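Local structure of cellulase CEL9M (Clostridium cellulolyticum, 1IA6) at residues G58-F63 / N123-Y128. The protein probably hydrolyses internal beta-1,4-glucosidic linkages in cellulose and related beta-glucans, as a family 9 glycoside hydrolase. Sequence-based numbering, arbitrary orientation.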
loop_
_atom_site.group_PDB
_atom_site.type_symbol
_atom_site.label_atom_id
_atom_site.label_comp_id
_atom_site.label_asym_id
_atom_site.label_seq_id
_atom_site.Cartn_x
_atom_site.Cartn_y
_atom_site.Cartn_z
ATOM N N GLY A 58 -1.866 13.096 0.341
ATOM C CA GLY A 58 -1.463 14.430 0.749
ATOM C C GLY A 58 -2.649 15.079 1.434
ATOM O O GLY A 58 -2.561 16.196 1.951
ATOM N N ASP A 59 -3.770 14.361 1.417
ATOM C CA ASP A 59 -5.009 14.809 2.034
ATOM C C ASP A 59 -5.214 14.075 3.359
ATOM O O ASP A 59 -4.320 13.373 3.828
ATOM C CB ASP A 59 -6.199 14.564 1.099
ATOM C CG ASP A 59 -6.283 13.127 0.615
ATOM O OD1 ASP A 59 -5.461 12.299 1.053
ATOM O OD2 ASP A 59 -7.177 12.826 -0.205
ATOM N N HIS A 60 -6.400 14.206 3.945
ATOM C CA HIS A 60 -6.645 13.595 5.242
ATOM C C HIS A 60 -7.776 12.582 5.330
ATOM O O HIS A 60 -8.096 12.099 6.412
ATOM C CB HIS A 60 -6.857 14.711 6.266
ATOM C CG HIS A 60 -5.714 15.676 6.339
ATOM N ND1 HIS A 60 -5.893 17.034 6.500
ATOM C CD2 HIS A 60 -4.375 15.479 6.274
ATOM C CE1 HIS A 60 -4.714 17.631 6.527
ATOM N NE2 HIS A 60 -3.776 16.709 6.392
ATOM N N VAL A 61 -8.377 12.255 4.195
ATOM C CA VAL A 61 -9.460 11.281 4.175
ATOM C C VAL A 61 -8.897 9.871 4.331
ATOM O O VAL A 61 -7.792 9.580 3.873
ATOM C CB VAL A 61 -10.239 11.358 2.845
ATOM C CG1 VAL A 61 -11.324 10.283 2.800
ATOM C CG2 VAL A 61 -10.850 12.743 2.691
ATOM N N LYS A 62 -9.651 9.001 4.996
ATOM C CA LYS A 62 -9.234 7.618 5.161
ATOM C C LYS A 62 -10.116 6.800 4.218
ATOM O O LYS A 62 -11.283 6.545 4.507
ATOM C CB LYS A 62 -9.399 7.184 6.625
ATOM C CG LYS A 62 -8.598 8.082 7.572
ATOM C CD LYS A 62 -8.557 7.592 9.016
ATOM C CE LYS A 62 -9.879 7.800 9.729
ATOM N NZ LYS A 62 -9.716 7.627 11.203
ATOM N N PHE A 63 -9.548 6.443 3.066
ATOM C CA PHE A 63 -10.231 5.669 2.026
ATOM C C PHE A 63 -9.992 4.180 2.247
ATOM O O PHE A 63 -8.855 3.728 2.251
ATOM C CB PHE A 63 -9.699 6.062 0.641
ATOM C CG PHE A 63 -10.160 7.415 0.162
ATOM C CD1 PHE A 63 -11.477 7.612 -0.245
ATOM C CD2 PHE A 63 -9.271 8.480 0.092
ATOM C CE1 PHE A 63 -11.901 8.854 -0.720
ATOM C CE2 PHE A 63 -9.684 9.728 -0.383
ATOM C CZ PHE A 63 -11.001 9.913 -0.790
ATOM N N ASN A 123 -14.219 15.627 -1.525
ATOM C CA ASN A 123 -14.365 16.961 -2.096
ATOM C C ASN A 123 -14.128 18.077 -1.089
ATOM O O ASN A 123 -13.367 19.007 -1.355
ATOM C CB ASN A 123 -15.749 17.105 -2.725
ATOM C CG ASN A 123 -15.971 16.119 -3.848
ATOM O OD1 ASN A 123 -15.249 16.137 -4.846
ATOM N ND2 ASN A 123 -16.961 15.243 -3.691
ATOM N N ALA A 124 -14.776 17.978 0.067
ATOM C CA ALA A 124 -14.636 18.989 1.109
ATOM C C ALA A 124 -13.243 18.994 1.724
ATOM O O ALA A 124 -12.662 20.053 1.959
ATOM C CB ALA A 124 -15.681 18.764 2.195
ATOM N N ASP A 125 -12.705 17.808 1.988
ATOM C CA ASP A 125 -11.379 17.711 2.586
ATOM C C ASP A 125 -10.329 18.409 1.731
ATOM O O ASP A 125 -9.414 19.044 2.251
ATOM C CB ASP A 125 -10.984 16.245 2.770
ATOM C CG ASP A 125 -9.638 16.091 3.448
ATOM O OD1 ASP A 125 -9.528 16.446 4.636
ATOM O OD2 ASP A 125 -8.690 15.624 2.787
ATOM N N HIS A 126 -10.472 18.302 0.417
ATOM C CA HIS A 126 -9.514 18.903 -0.498
ATOM C C HIS A 126 -9.584 20.421 -0.617
ATOM O O HIS A 126 -8.682 21.035 -1.184
ATOM C CB HIS A 126 -9.643 18.244 -1.871
ATOM C CG HIS A 126 -9.254 16.799 -1.872
ATOM N ND1 HIS A 126 -9.364 15.996 -2.987
ATOM C CD2 HIS A 126 -8.740 16.017 -0.893
ATOM C CE1 HIS A 126 -8.932 14.781 -2.694
ATOM N NE2 HIS A 126 -8.547 14.767 -1.430
ATOM N N THR A 127 -10.640 21.032 -0.085
ATOM C CA THR A 127 -10.756 22.489 -0.137
ATOM C C THR A 127 -9.968 23.092 1.021
ATOM O O THR A 127 -9.776 24.307 1.093
ATOM C CB THR A 127 -12.220 22.966 -0.023
ATOM O OG1 THR A 127 -12.760 22.560 1.241
ATOM C CG2 THR A 127 -13.061 22.388 -1.149
ATOM N N TYR A 128 -9.513 22.232 1.926
ATOM C CA TYR A 128 -8.748 22.660 3.091
ATOM C C TYR A 128 -7.253 22.449 2.874
ATOM O O TYR A 128 -6.838 21.427 2.334
ATOM C CB TYR A 128 -9.189 21.859 4.325
ATOM C CG TYR A 128 -8.333 22.071 5.561
ATOM C CD1 TYR A 128 -8.484 23.207 6.358
ATOM C CD2 TYR A 128 -7.363 21.135 5.928
ATOM C CE1 TYR A 128 -7.692 23.406 7.492
ATOM C CE2 TYR A 128 -6.565 21.325 7.056
ATOM C CZ TYR A 128 -6.735 22.461 7.833
ATOM O OH TYR A 128 -5.945 22.652 8.942
#
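His126 donates from NE2 to OD2 of Asp59 over 2.7 Å, one of two hydrogen bonds that join 123-128 to 58-63. The bond is nearly straight at 165°; the oxygen lies in the plane of the imidazole and is met on its anti lone pair, the one turned away from OD1. The other oxygen, OD1, accepts from the backbone N of Ala57, so both ends of the Asp59 carboxylate are held and its rotation is fixed. The second bond, also nearly straight, runs 2.9 Å from the backbone N of His60 to Asp125 OD2, reaching the oxygen on its syn side but tilted out of the carboxylate plane. Asp59 OD2 and Asp125 OD2 stand 4.4 Å apart, and their like charges are probably eased by these donors.

The contact ties the loop that follows zinc ligand His55 to the short helical segment holding Asp125 and the type I turn from Asp125 to Tyr128, in the alpha-barrel module of this family 9 enzyme. His60 is not itself a zinc ligand, but its side chain lies about 4 Å from those of ligands His39 and His55, and its ND1 is hydrogen-bonded to OE1 of Gln135.

Van der Waals contacts surround the bonds. Val61 CG2 packs on Asp125 CB at 3.5 Å, the two side chains running past each other in opposite directions. Asp125 OD1, hydrogen-bonded elsewhere, lies 3.6 Å from His60 CB, carboxylate and imidazole planes being steeply inclined. Farther along, the edges of His60 and Tyr128 meet, CE1 to CE2 at 4.2 Å, while the Tyr128 hydroxyl bonds to the carbonyl of Ala131.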